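Local atomic coordinates of MetRS related protein (PDB entry 2CWP), a protein that probably binds tRNA through an OB-type tRNA-binding domain and is related to methionyl-tRNA synthetase, the enzyme that charges tRNA(Met) with methionine. Residues K32-L37 and K76-E81; T50-Q55 and G84-A89; G63-F68 and V105-R110. All coordinates share one frame; numbering follows the deposited sequence.

Contact 1 (K32-L37 and K76-E81); sequences KKLIKL and KFSGVE
Leu34 and Lys36 of the 32-37 segment reach across to the tight turn at 76-81, where they touch Phe77, Ser78 and Val80. The CD1 methyl of Leu34 does the work at one end: it lies 3.9 Å from CB of Phe77 and 3.5 Å from OG of Ser78. The Leu34 and Phe77 side chains cross at about a right angle, and only the root of the phenylalanine takes part, because the ring leads away from the leucine. With CG beside its backbone N (chi1 -60°), Phe77 carries the ring off the contact and offers Leu34 its CB. At the other end the meeting is between an aliphatic chain and a methyl: CD of Lys36 rests 3.7 Å from CG1 of Val80, with CG of Lys36 a little farther off. The lysine starts out extended, CG anti to the backbone N (chi1 -171°), and bends only beyond CD, so its straight inner half lies against the valine. All of this is van der Waals contact on a largely solvent-accessible surface.

The turn that presents these groups is a type I' beta turn from Phe77 to Val80, with Ser78 and Gly79 at its corners, both at positive phi. Val80 N donates to Phe77 O at 2.8 Å, closing the turn that joins the two strands of the hairpin.

Leu34 also leans on Val49 and Lys36 on Thr47, both in strand 45-50, and Val80 touches Val49 too. The hairpin of strands 75-77 and 80-82 thus packs against the start of strand 35-40, the residue just before it and strand 45-50; strands 35-40 and 45-50 pair with each other in the main antiparallel sheet.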
ATOM      1  N   LYS A  32      14.221  -8.322  -6.330  1.00 43.68           N
ATOM      2  CA  LYS A  32      14.322  -7.331  -7.390  1.00 42.04           C
ATOM      3  C   LYS A  32      13.093  -6.440  -7.447  1.00 39.85           C
ATOM      4  O   LYS A  32      13.160  -5.307  -7.918  1.00 39.92           O
ATOM      5  CB  LYS A  32      14.514  -8.026  -8.739  1.00 44.75           C
ATOM      6  CG  LYS A  32      15.794  -8.847  -8.821  1.00 51.79           C
ATOM      7  CD  LYS A  32      16.072  -9.268 -10.251  1.00 62.53           C
ATOM      8  CE  LYS A  32      17.370 -10.053 -10.356  1.00 67.34           C
ATOM      9  NZ  LYS A  32      17.691 -10.408 -11.765  1.00 68.40           N
ATOM     10  N   LYS A  33      11.974  -6.948  -6.944  1.00 39.62           N
ATOM     11  CA  LYS A  33      10.718  -6.203  -6.976  1.00 39.23           C
ATOM     12  C   LYS A  33      10.157  -5.767  -5.626  1.00 36.14           C
ATOM     13  O   LYS A  33       9.314  -4.876  -5.572  1.00 35.71           O
ATOM     14  CB  LYS A  33       9.642  -7.037  -7.665  1.00 36.58           C
ATOM     15  CG  LYS A  33       9.933  -7.432  -9.088  1.00 43.55           C
ATOM     16  CD  LYS A  33       8.738  -8.167  -9.646  1.00 43.61           C
ATOM     17  CE  LYS A  33       8.715  -8.116 -11.162  1.00 53.37           C
ATOM     18  NZ  LYS A  33       7.427  -8.668 -11.681  1.00 51.53           N
ATOM     19  N   LEU A  34      10.615  -6.384  -4.540  1.00 32.48           N
ATOM     20  CA  LEU A  34      10.060  -6.063  -3.235  1.00 28.15           C
ATOM     21  C   LEU A  34      10.576  -4.823  -2.542  1.00 28.86           C
ATOM     22  O   LEU A  34      11.766  -4.545  -2.545  1.00 35.25           O
ATOM     23  CB  LEU A  34      10.205  -7.258  -2.282  1.00 28.84           C
ATOM     24  CG  LEU A  34       9.519  -8.576  -2.653  1.00 33.62           C
ATOM     25  CD1 LEU A  34       9.482  -9.462  -1.409  1.00 39.43           C
ATOM     26  CD2 LEU A  34       8.112  -8.338  -3.144  1.00 32.08           C
ATOM     27  N   ILE A  35       9.651  -4.079  -1.944  1.00 30.74           N
ATOM     28  CA  ILE A  35       9.986  -2.880  -1.186  1.00 24.64           C
ATOM     29  C   ILE A  35       9.243  -2.930   0.149  1.00 28.87           C
ATOM     30  O   ILE A  35       8.031  -3.191   0.195  1.00 23.87           O
ATOM     31  CB  ILE A  35       9.562  -1.580  -1.913  1.00 26.78           C
ATOM     32  CG1 ILE A  35      10.269  -1.467  -3.261  1.00 26.63           C
ATOM     33  CG2 ILE A  35       9.887  -0.377  -1.046  1.00 25.56           C
ATOM     34  CD1 ILE A  35       9.951  -0.207  -3.997  1.00 25.59           C
ATOM     35  N   LYS A  36       9.974  -2.691   1.231  1.00 30.51           N
ATOM     36  CA  LYS A  36       9.375  -2.679   2.559  1.00 33.19           C
ATOM     37  C   LYS A  36       9.035  -1.240   2.896  1.00 34.57           C
ATOM     38  O   LYS A  36       9.863  -0.345   2.723  1.00 31.18           O
ATOM     39  CB  LYS A  36      10.343  -3.223   3.610  1.00 37.59           C
ATOM     40  CG  LYS A  36       9.699  -3.428   4.981  1.00 39.67           C
ATOM     41  CD  LYS A  36      10.653  -4.120   5.952  1.00 46.54           C
ATOM     42  CE  LYS A  36      11.421  -3.123   6.805  1.00 49.09           C
ATOM     43  NZ  LYS A  36      10.535  -2.466   7.802  1.00 51.40           N
ATOM     44  N   LEU A  37       7.809  -1.018   3.357  1.00 30.51           N
ATOM     45  CA  LEU A  37       7.374   0.319   3.715  1.00 33.18           C
ATOM     46  C   LEU A  37       6.998   0.385   5.185  1.00 31.17           C
ATOM     47  O   LEU A  37       6.457  -0.568   5.740  1.00 37.74           O
ATOM     48  CB  LEU A  37       6.139   0.715   2.901  1.00 34.97           C
ATOM     49  CG  LEU A  37       6.158   0.588   1.377  1.00 40.31           C
ATOM     50  CD1 LEU A  37       4.716   0.614   0.843  1.00 26.85           C
ATOM     51  CD2 LEU A  37       6.999   1.706   0.788  1.00 32.00           C
ATOM     52  N   LYS A  76       3.898 -12.855   5.217  1.00 64.75           N
ATOM     53  CA  LYS A  76       5.346 -12.690   5.202  1.00 64.14           C
ATOM     54  C   LYS A  76       5.930 -12.899   3.808  1.00 61.55           C
ATOM     55  O   LYS A  76       5.710 -13.933   3.180  1.00 60.36           O
ATOM     56  CB  LYS A  76       5.988 -13.680   6.176  1.00 70.46           C
ATOM     57  CG  LYS A  76       5.340 -15.065   6.145  1.00 75.83           C
ATOM     58  CD  LYS A  76       6.289 -16.160   6.615  1.00 78.59           C
ATOM     59  CE  LYS A  76       7.403 -16.397   5.599  1.00 78.72           C
ATOM     60  NZ  LYS A  76       8.347 -17.464   6.038  1.00 77.31           N
ATOM     61  N   PHE A  77       6.667 -11.909   3.323  1.00 58.03           N
ATOM     62  CA  PHE A  77       7.290 -12.003   2.011  1.00 55.22           C
ATOM     63  C   PHE A  77       8.783 -11.952   2.236  1.00 55.23           C
ATOM     64  O   PHE A  77       9.302 -10.971   2.772  1.00 50.37           O
ATOM     65  CB  PHE A  77       6.862 -10.839   1.108  1.00 54.79           C
ATOM     66  CG  PHE A  77       5.380 -10.767   0.869  1.00 53.28           C
ATOM     67  CD1 PHE A  77       4.525 -10.294   1.859  1.00 51.02           C
ATOM     68  CD2 PHE A  77       4.838 -11.183  -0.341  1.00 54.59           C
ATOM     69  CE1 PHE A  77       3.150 -10.234   1.648  1.00 49.68           C
ATOM     70  CE2 PHE A  77       3.461 -11.129  -0.565  1.00 55.72           C
ATOM     71  CZ  PHE A  77       2.614 -10.653   0.435  1.00 51.87           C
ATOM     72  N   SER A  78       9.475 -13.015   1.836  1.00 56.05           N
ATOM     73  CA  SER A  78      10.918 -13.078   2.020  1.00 56.23           C
ATOM     74  C   SER A  78      11.223 -12.793   3.489  1.00 56.87           C
ATOM     75  O   SER A  78      12.104 -11.995   3.818  1.00 58.22           O
ATOM     76  CB  SER A  78      11.614 -12.049   1.122  1.00 56.41           C
ATOM     77  OG  SER A  78      11.277 -12.249  -0.241  1.00 52.01           O
ATOM     78  N   GLY A  79      10.459 -13.439   4.365  1.00 58.63           N
ATOM     79  CA  GLY A  79      10.648 -13.279   5.793  1.00 57.78           C
ATOM     80  C   GLY A  79      10.179 -11.958   6.372  1.00 58.94           C
ATOM     81  O   GLY A  79      10.455 -11.671   7.538  1.00 61.21           O
ATOM     82  N   VAL A  80       9.484 -11.150   5.574  1.00 55.75           N
ATOM     83  CA  VAL A  80       8.995  -9.861   6.059  1.00 51.58           C
ATOM     84  C   VAL A  80       7.483  -9.877   6.263  1.00 49.93           C
ATOM     85  O   VAL A  80       6.719 -10.212   5.359  1.00 46.69           O
ATOM     86  CB  VAL A  80       9.347  -8.714   5.094  1.00 49.68           C
ATOM     87  CG1 VAL A  80       8.962  -7.388   5.719  1.00 49.54           C
ATOM     88  CG2 VAL A  80      10.822  -8.739   4.771  1.00 45.70           C
ATOM     89  N   GLU A  81       7.067  -9.509   7.468  1.00 50.77           N
ATOM     90  CA  GLU A  81       5.657  -9.481   7.825  1.00 49.55           C
ATOM     91  C   GLU A  81       4.987  -8.244   7.239  1.00 45.91           C
ATOM     92  O   GLU A  81       5.302  -7.122   7.621  1.00 45.79           O
ATOM     93  CB  GLU A  81       5.521  -9.485   9.356  1.00 53.57           C
ATOM     94  CG  GLU A  81       4.097  -9.433   9.910  1.00 59.72           C
ATOM     95  CD  GLU A  81       3.354 -10.755   9.782  1.00 64.32           C
ATOM     96  OE1 GLU A  81       3.115 -11.190   8.637  1.00 69.15           O
ATOM     97  OE2 GLU A  81       3.009 -11.362  10.826  1.00 58.61           O
TER

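Contact 2 (T50-Q55 and G84-A89); sequences TGIADQ and GMLILA
The interior of the OB-type tRNA-binding domain includes this contact, where the end of strand 45-50 and the loop after it face the 84-89 segment, which carries strand 85-86. Thr50, Ile52, Leu86 and Leu88 meet here. The tightest apolar approach is between Ile52 and Leu88, whose side chains reach toward each other tip to tip, CG2 of Ile52 standing 3.6 Å from CD2 of Leu88. The other branch of the isoleucine, ending in CD1, meets CD2 of Leu86 at 4.1 Å, the two side chains crossing at about a right angle. In Ile52, CG1 stands between the backbone N and the carbonyl carbon (chi1 61°) and CG2 lies anti to the carbonyl carbon; CG2 meets Leu88, while CD1 comes equally near CD2 of Leu86 and CD2 of Leu88.

Thr50 faces the same methyl of Leu86, with OG1 3.9 Å from CD2 of Leu86, yet its hydroxyl has a polar outlet as well. A water lies 2.8 Å from Thr50 OG1 and donates a hydrogen bond to the backbone O of Leu86 at 3.0 Å. Val96 of strand 96-97 touches both Ile52 and Leu88, while Leu86 also packs on Phe66 and Phe68 of strand 65-69.

The chemistry is therefore mainly that of branched aliphatic side chains, to which the water adds a polar link between a threonine hydroxyl and a main-chain carbonyl. Such a bridge lets a buried hydroxyl sit beside a leucine methyl and still have a hydrogen-bonding partner, without a direct polar contact between the segments.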
ATOM      1  N   THR A  50       5.385  -4.152  -0.865  1.00 28.86           N
ATOM      2  CA  THR A  50       4.823  -3.966  -2.205  1.00 27.81           C
ATOM      3  C   THR A  50       5.899  -4.459  -3.179  1.00 27.29           C
ATOM      4  O   THR A  50       7.087  -4.280  -2.926  1.00 32.91           O
ATOM      5  CB  THR A  50       4.492  -2.471  -2.488  1.00 28.13           C
ATOM      6  OG1 THR A  50       3.925  -2.342  -3.796  1.00 24.63           O
ATOM      7  CG2 THR A  50       5.750  -1.619  -2.403  1.00 24.89           C
ATOM      8  N   GLY A  51       5.501  -5.084  -4.283  1.00 25.83           N
ATOM      9  CA  GLY A  51       6.490  -5.598  -5.219  1.00 25.63           C
ATOM     10  C   GLY A  51       6.540  -4.868  -6.548  1.00 27.95           C
ATOM     11  O   GLY A  51       6.391  -5.477  -7.600  1.00 33.43           O
ATOM     12  N   ILE A  52       6.795  -3.568  -6.507  1.00 28.06           N
ATOM     13  CA  ILE A  52       6.824  -2.763  -7.720  1.00 24.60           C
ATOM     14  C   ILE A  52       8.198  -2.190  -8.043  1.00 29.96           C
ATOM     15  O   ILE A  52       8.335  -1.457  -9.024  1.00 28.99           O
ATOM     16  CB  ILE A  52       5.814  -1.587  -7.590  1.00 26.28           C
ATOM     17  CG1 ILE A  52       6.208  -0.704  -6.398  1.00 25.07           C
ATOM     18  CG2 ILE A  52       4.402  -2.134  -7.389  1.00 21.91           C
ATOM     19  CD1 ILE A  52       5.150   0.318  -5.962  1.00 28.21           C
ATOM     20  N   ALA A  53       9.208  -2.546  -7.241  1.00 28.99           N
ATOM     21  CA  ALA A  53      10.576  -2.028  -7.394  1.00 30.17           C
ATOM     22  C   ALA A  53      11.208  -2.110  -8.782  1.00 28.83           C
ATOM     23  O   ALA A  53      12.173  -1.419  -9.062  1.00 33.15           O
ATOM     24  CB  ALA A  53      11.503  -2.686  -6.361  1.00 28.98           C
ATOM     25  N   ASP A  54      10.686  -2.958  -9.649  1.00 30.82           N
ATOM     26  CA  ASP A  54      11.243  -3.071 -10.988  1.00 34.56           C
ATOM     27  C   ASP A  54      10.709  -1.933 -11.858  1.00 35.74           C
ATOM     28  O   ASP A  54      11.262  -1.639 -12.921  1.00 30.41           O
ATOM     29  CB  ASP A  54      10.842  -4.413 -11.594  1.00 43.61           C
ATOM     30  CG  ASP A  54       9.347  -4.602 -11.599  1.00 46.12           C
ATOM     31  OD1 ASP A  54       8.712  -4.172 -10.607  1.00 46.00           O
ATOM     32  OD2 ASP A  54       8.812  -5.171 -12.575  1.00 49.28           O
ATOM     33  N   GLN A  55       9.627  -1.301 -11.397  1.00 29.21           N
ATOM     34  CA  GLN A  55       9.006  -0.201 -12.123  1.00 26.26           C
ATOM     35  C   GLN A  55       9.002   1.105 -11.346  1.00 27.21           C
ATOM     36  O   GLN A  55       9.103   2.169 -11.933  1.00 27.43           O
ATOM     37  CB  GLN A  55       7.560  -0.539 -12.469  1.00 23.04           C
ATOM     38  CG  GLN A  55       7.396  -1.688 -13.433  1.00 29.47           C
ATOM     39  CD  GLN A  55       5.980  -1.757 -13.961  1.00 31.01           C
ATOM     40  OE1 GLN A  55       5.460  -0.765 -14.478  1.00 22.41           O
ATOM     41  NE2 GLN A  55       5.340  -2.923 -13.822  1.00 21.40           N
ATOM     42  N   GLY A  84      -0.539  -5.116   5.518  1.00 32.49           N
ATOM     43  CA  GLY A  84      -1.444  -4.339   4.692  1.00 31.29           C
ATOM     44  C   GLY A  84      -1.049  -4.418   3.237  1.00 28.00           C
ATOM     45  O   GLY A  84      -0.228  -5.246   2.853  1.00 29.00           O
ATOM     46  N   MET A  85      -1.613  -3.548   2.411  1.00 27.05           N
ATOM     47  CA  MET A  85      -1.282  -3.587   1.005  1.00 23.75           C
ATOM     48  C   MET A  85      -1.499  -2.255   0.291  1.00 22.74           C
ATOM     49  O   MET A  85      -2.576  -1.664   0.372  1.00 24.29           O
ATOM     50  CB  MET A  85      -2.097  -4.687   0.342  1.00 24.56           C
ATOM     51  CG  MET A  85      -1.797  -4.894  -1.107  1.00 33.72           C
ATOM     52  SD  MET A  85      -2.664  -6.361  -1.703  1.00 40.68           S
ATOM     53  CE  MET A  85      -4.359  -5.736  -1.732  1.00 37.05           C
ATOM     54  N   LEU A  86      -0.460  -1.806  -0.407  1.00 20.82           N
ATOM     55  CA  LEU A  86      -0.488  -0.558  -1.160  1.00 22.82           C
ATOM     56  C   LEU A  86      -1.385  -0.670  -2.396  1.00 18.83           C
ATOM     57  O   LEU A  86      -1.200  -1.561  -3.220  1.00 23.18           O
ATOM     58  CB  LEU A  86       0.929  -0.190  -1.609  1.00 21.55           C
ATOM     59  CG  LEU A  86       1.074   1.031  -2.538  1.00 19.86           C
ATOM     60  CD1 LEU A  86       0.603   2.278  -1.819  1.00 16.85           C
ATOM     61  CD2 LEU A  86       2.535   1.194  -2.986  1.00 21.23           C
ATOM     62  N   ILE A  87      -2.346   0.232  -2.519  1.00 16.92           N
ATOM     63  CA  ILE A  87      -3.244   0.252  -3.678  1.00 20.00           C
ATOM     64  C   ILE A  87      -2.653   1.137  -4.794  1.00 22.54           C
ATOM     65  O   ILE A  87      -2.198   2.251  -4.537  1.00 21.29           O
ATOM     66  CB  ILE A  87      -4.634   0.821  -3.311  1.00 16.55           C
ATOM     67  CG1 ILE A  87      -5.311  -0.077  -2.271  1.00 19.86           C
ATOM     68  CG2 ILE A  87      -5.495   0.952  -4.576  1.00 14.87           C
ATOM     69  CD1 ILE A  87      -5.440  -1.538  -2.696  1.00 17.78           C
ATOM     70  N   LEU A  88      -2.666   0.632  -6.021  1.00 21.90           N
ATOM     71  CA  LEU A  88      -2.163   1.371  -7.170  1.00 19.60           C
ATOM     72  C   LEU A  88      -2.948   1.039  -8.422  1.00 22.79           C
ATOM     73  O   LEU A  88      -3.832   0.172  -8.391  1.00 19.45           O
ATOM     74  CB  LEU A  88      -0.687   1.063  -7.400  1.00 30.39           C
ATOM     75  CG  LEU A  88      -0.197  -0.375  -7.265  1.00 28.26           C
ATOM     76  CD1 LEU A  88      -0.701  -1.246  -8.400  1.00 33.51           C
ATOM     77  CD2 LEU A  88       1.317  -0.331  -7.248  1.00 37.76           C
ATOM     78  N   ALA A  89      -2.645   1.746  -9.513  1.00 14.97           N
ATOM     79  CA  ALA A  89      -3.304   1.502 -10.795  1.00 17.91           C
ATOM     80  C   ALA A  89      -2.376   0.626 -11.617  1.00 22.15           C
ATOM     81  O   ALA A  89      -1.160   0.709 -11.480  1.00 20.89           O
ATOM     82  CB  ALA A  89      -3.559   2.817 -11.533  1.00 15.22           C
TER
HETATM   83  O   HOH W   1       1.252  -3.050  -3.916  1.00 25.81           O

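Contact 3 (G63-F68 and V105-R110); sequences GKKFIF and VPVGAR
Lys65 stretches out from its strand and crosses the side chain of Val107 at about a right angle, CE of the lysine 3.9 Å from CG1 of the valine. Beyond this crossing the ammonium group meets the main chain: NZ of Lys65 donates to the backbone O of Val105 at 2.7 Å. The amine comes from above the carbonyl plane, 44° out of it, with a C=O...N angle of 135°, so it is not aligned with a lone pair. All torsions past CG are near 180°, and this fully extended chain carries NZ across to the carbonyl, with CD passing 3.4 Å from the same oxygen of Val105.

Lys65 opens strand 65-69 of the OB-type domain, and the 105-110 segment leads through a type II beta turn from Pro106 to Ala109, with Gly108 at positive phi, into strand 110-111. Ala109 N bonds to Pro106 O and closes this turn, and Val107, at its first corner, brings its CG1 to the lysine chain. NZ of Lys65 also donates to the carbonyl O of Glu103, so one ammonium group bonds two main-chain oxygens of the approach to the turn. A methionine in place of Lys65 would probably leave the carbonyls of Val105 and Glu103 without their shared donor and weaken the link to this loop. Val107 also rests on Leu21 of strand 17-27 and on Asp40.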
ATOM      1  N   GLY A  63       7.819   9.750   1.880  1.00 25.96           N
ATOM      2  CA  GLY A  63       7.319  11.091   2.066  1.00 23.98           C
ATOM      3  C   GLY A  63       5.913  11.319   1.545  1.00 27.02           C
ATOM      4  O   GLY A  63       5.316  12.353   1.836  1.00 27.77           O
ATOM      5  N   LYS A  64       5.372  10.371   0.784  1.00 26.15           N
ATOM      6  CA  LYS A  64       4.021  10.555   0.238  1.00 24.21           C
ATOM      7  C   LYS A  64       2.933   9.751   0.950  1.00 23.76           C
ATOM      8  O   LYS A  64       3.218   8.807   1.686  1.00 24.43           O
ATOM      9  CB  LYS A  64       3.986  10.171  -1.243  1.00 21.76           C
ATOM     10  CG  LYS A  64       5.164  10.637  -2.079  1.00 34.60           C
ATOM     11  CD  LYS A  64       5.289  12.137  -2.144  1.00 36.84           C
ATOM     12  CE  LYS A  64       5.522  12.578  -3.588  1.00 42.38           C
ATOM     13  NZ  LYS A  64       6.544  11.735  -4.268  1.00 41.84           N
ATOM     14  N   LYS A  65       1.682  10.140   0.703  1.00 23.59           N
ATOM     15  CA  LYS A  65       0.518   9.456   1.252  1.00 22.62           C
ATOM     16  C   LYS A  65      -0.110   8.623   0.136  1.00 22.05           C
ATOM     17  O   LYS A  65      -0.148   9.062  -1.021  1.00 18.81           O
ATOM     18  CB  LYS A  65      -0.515  10.466   1.758  1.00 21.73           C
ATOM     19  CG  LYS A  65      -0.022  11.295   2.929  1.00 22.49           C
ATOM     20  CD  LYS A  65      -1.109  12.204   3.474  1.00 26.79           C
ATOM     21  CE  LYS A  65      -0.542  13.073   4.580  1.00 18.06           C
ATOM     22  NZ  LYS A  65      -1.555  14.011   5.120  1.00 27.74           N
ATOM     23  N   PHE A  66      -0.608   7.439   0.491  1.00 17.79           N
ATOM     24  CA  PHE A  66      -1.253   6.541  -0.463  1.00 19.65           C
ATOM     25  C   PHE A  66      -2.397   5.789   0.215  1.00 24.87           C
ATOM     26  O   PHE A  66      -2.563   5.850   1.439  1.00 16.32           O
ATOM     27  CB  PHE A  66      -0.276   5.492  -1.002  1.00 18.28           C
ATOM     28  CG  PHE A  66       0.910   6.067  -1.696  1.00 22.79           C
ATOM     29  CD1 PHE A  66       2.105   6.257  -1.008  1.00 24.15           C
ATOM     30  CD2 PHE A  66       0.831   6.444  -3.029  1.00 19.22           C
ATOM     31  CE1 PHE A  66       3.218   6.823  -1.648  1.00 31.53           C
ATOM     32  CE2 PHE A  66       1.935   7.011  -3.677  1.00 25.49           C
ATOM     33  CZ  PHE A  66       3.129   7.200  -2.984  1.00 25.04           C
ATOM     34  N   ILE A  67      -3.163   5.071  -0.600  1.00 17.20           N
ATOM     35  CA  ILE A  67      -4.268   4.270  -0.115  1.00 18.15           C
ATOM     36  C   ILE A  67      -3.715   2.892   0.215  1.00 16.98           C
ATOM     37  O   ILE A  67      -2.949   2.328  -0.563  1.00 21.92           O
ATOM     38  CB  ILE A  67      -5.312   4.083  -1.187  1.00 15.86           C
ATOM     39  CG1 ILE A  67      -5.766   5.448  -1.706  1.00 15.26           C
ATOM     40  CG2 ILE A  67      -6.447   3.236  -0.637  1.00 14.97           C
ATOM     41  CD1 ILE A  67      -6.555   5.354  -3.018  1.00 14.81           C
ATOM     42  N   PHE A  68      -4.103   2.348   1.355  1.00 19.61           N
ATOM     43  CA  PHE A  68      -3.641   1.024   1.768  1.00 18.90           C
ATOM     44  C   PHE A  68      -4.820   0.223   2.321  1.00 22.91           C
ATOM     45  O   PHE A  68      -5.653   0.778   3.053  1.00 24.63           O
ATOM     46  CB  PHE A  68      -2.598   1.120   2.901  1.00 21.62           C
ATOM     47  CG  PHE A  68      -1.308   1.803   2.521  1.00 21.70           C
ATOM     48  CD1 PHE A  68      -1.192   3.188   2.581  1.00 19.06           C
ATOM     49  CD2 PHE A  68      -0.188   1.047   2.166  1.00 18.14           C
ATOM     50  CE1 PHE A  68       0.033   3.828   2.299  1.00 14.15           C
ATOM     51  CE2 PHE A  68       1.034   1.663   1.882  1.00 22.13           C
ATOM     52  CZ  PHE A  68       1.147   3.059   1.952  1.00 21.49           C
ATOM     53  N   VAL A 105      -5.191  15.439   2.800  1.00 24.00           N
ATOM     54  CA  VAL A 105      -5.911  14.382   3.510  1.00 21.62           C
ATOM     55  C   VAL A 105      -5.178  13.836   4.735  1.00 20.97           C
ATOM     56  O   VAL A 105      -4.085  13.289   4.632  1.00 20.86           O
ATOM     57  CB  VAL A 105      -6.252  13.204   2.568  1.00 18.67           C
ATOM     58  CG1 VAL A 105      -7.012  12.135   3.335  1.00 24.81           C
ATOM     59  CG2 VAL A 105      -7.075  13.706   1.392  1.00 23.10           C
ATOM     60  N   PRO A 106      -5.788  13.962   5.918  1.00 19.97           N
ATOM     61  CA  PRO A 106      -5.139  13.461   7.138  1.00 20.19           C
ATOM     62  C   PRO A 106      -4.887  11.942   7.100  1.00 22.29           C
ATOM     63  O   PRO A 106      -5.737  11.181   6.618  1.00 24.52           O
ATOM     64  CB  PRO A 106      -6.138  13.842   8.241  1.00 25.24           C
ATOM     65  CG  PRO A 106      -6.821  15.071   7.685  1.00 25.08           C
ATOM     66  CD  PRO A 106      -7.046  14.658   6.235  1.00 23.22           C
ATOM     67  N   VAL A 107      -3.735  11.505   7.608  1.00 15.86           N
ATOM     68  CA  VAL A 107      -3.415  10.091   7.651  1.00 17.06           C
ATOM     69  C   VAL A 107      -4.508   9.418   8.494  1.00 23.65           C
ATOM     70  O   VAL A 107      -5.024  10.016   9.440  1.00 22.23           O
ATOM     71  CB  VAL A 107      -2.004   9.824   8.295  1.00 22.50           C
ATOM     72  CG1 VAL A 107      -0.889  10.461   7.438  1.00 22.54           C
ATOM     73  CG2 VAL A 107      -1.952  10.392   9.705  1.00 23.26           C
ATOM     74  N   GLY A 108      -4.881   8.194   8.142  1.00 19.81           N
ATOM     75  CA  GLY A 108      -5.919   7.523   8.903  1.00 20.75           C
ATOM     76  C   GLY A 108      -7.307   7.708   8.298  1.00 22.61           C
ATOM     77  O   GLY A 108      -8.228   6.972   8.647  1.00 23.13           O
ATOM     78  N   ALA A 109      -7.477   8.686   7.409  1.00 23.74           N
ATOM     79  CA  ALA A 109      -8.785   8.897   6.775  1.00 20.97           C
ATOM     80  C   ALA A 109      -9.232   7.607   6.095  1.00 24.56           C
ATOM     81  O   ALA A 109      -8.408   6.877   5.533  1.00 20.26           O
ATOM     82  CB  ALA A 109      -8.702   9.988   5.750  1.00 14.26           C
ATOM     83  N   ARG A 110     -10.526   7.312   6.129  1.00 23.23           N
ATOM     84  CA  ARG A 110     -10.965   6.093   5.466  1.00 25.10           C
ATOM     85  C   ARG A 110     -11.170   6.335   3.975  1.00 21.36           C
ATOM     86  O   ARG A 110     -11.645   7.395   3.568  1.00 21.41           O
ATOM     87  CB  ARG A 110     -12.261   5.542   6.057  1.00 27.49           C
ATOM     88  CG  ARG A 110     -12.466   4.134   5.535  1.00 30.41           C
ATOM     89  CD  ARG A 110     -13.656   3.413   6.089  1.00 41.07           C
ATOM     90  NE  ARG A 110     -13.767   2.101   5.447  1.00 40.90           N
ATOM     91  CZ  ARG A 110     -14.800   1.282   5.604  1.00 44.02           C
ATOM     92  NH1 ARG A 110     -15.811   1.639   6.388  1.00 44.37           N
ATOM     93  NH2 ARG A 110     -14.832   0.118   4.963  1.00 40.32           N
TER

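Contact 2 is buried near the centre of the chain, whereas contacts 1 and 3 are surface contacts on opposite sides of that centre, about 21 Å apart between their centres. Their chemistry follows this placement: aliphatic branches in contact and a bridging water inside, contacts of methyl and methylene groups at a hairpin in contact 1, and a charged amine bound to main-chain oxygens in contact 3. All three reach the same antiparallel sheet. Backbone pairing of Ile35 with Thr50 joins contact 1 to contact 2, and pairing of Ile67 with Ile87 joins contact 2 to contact 3, while Leu37 packs on Phe68 between the outer two.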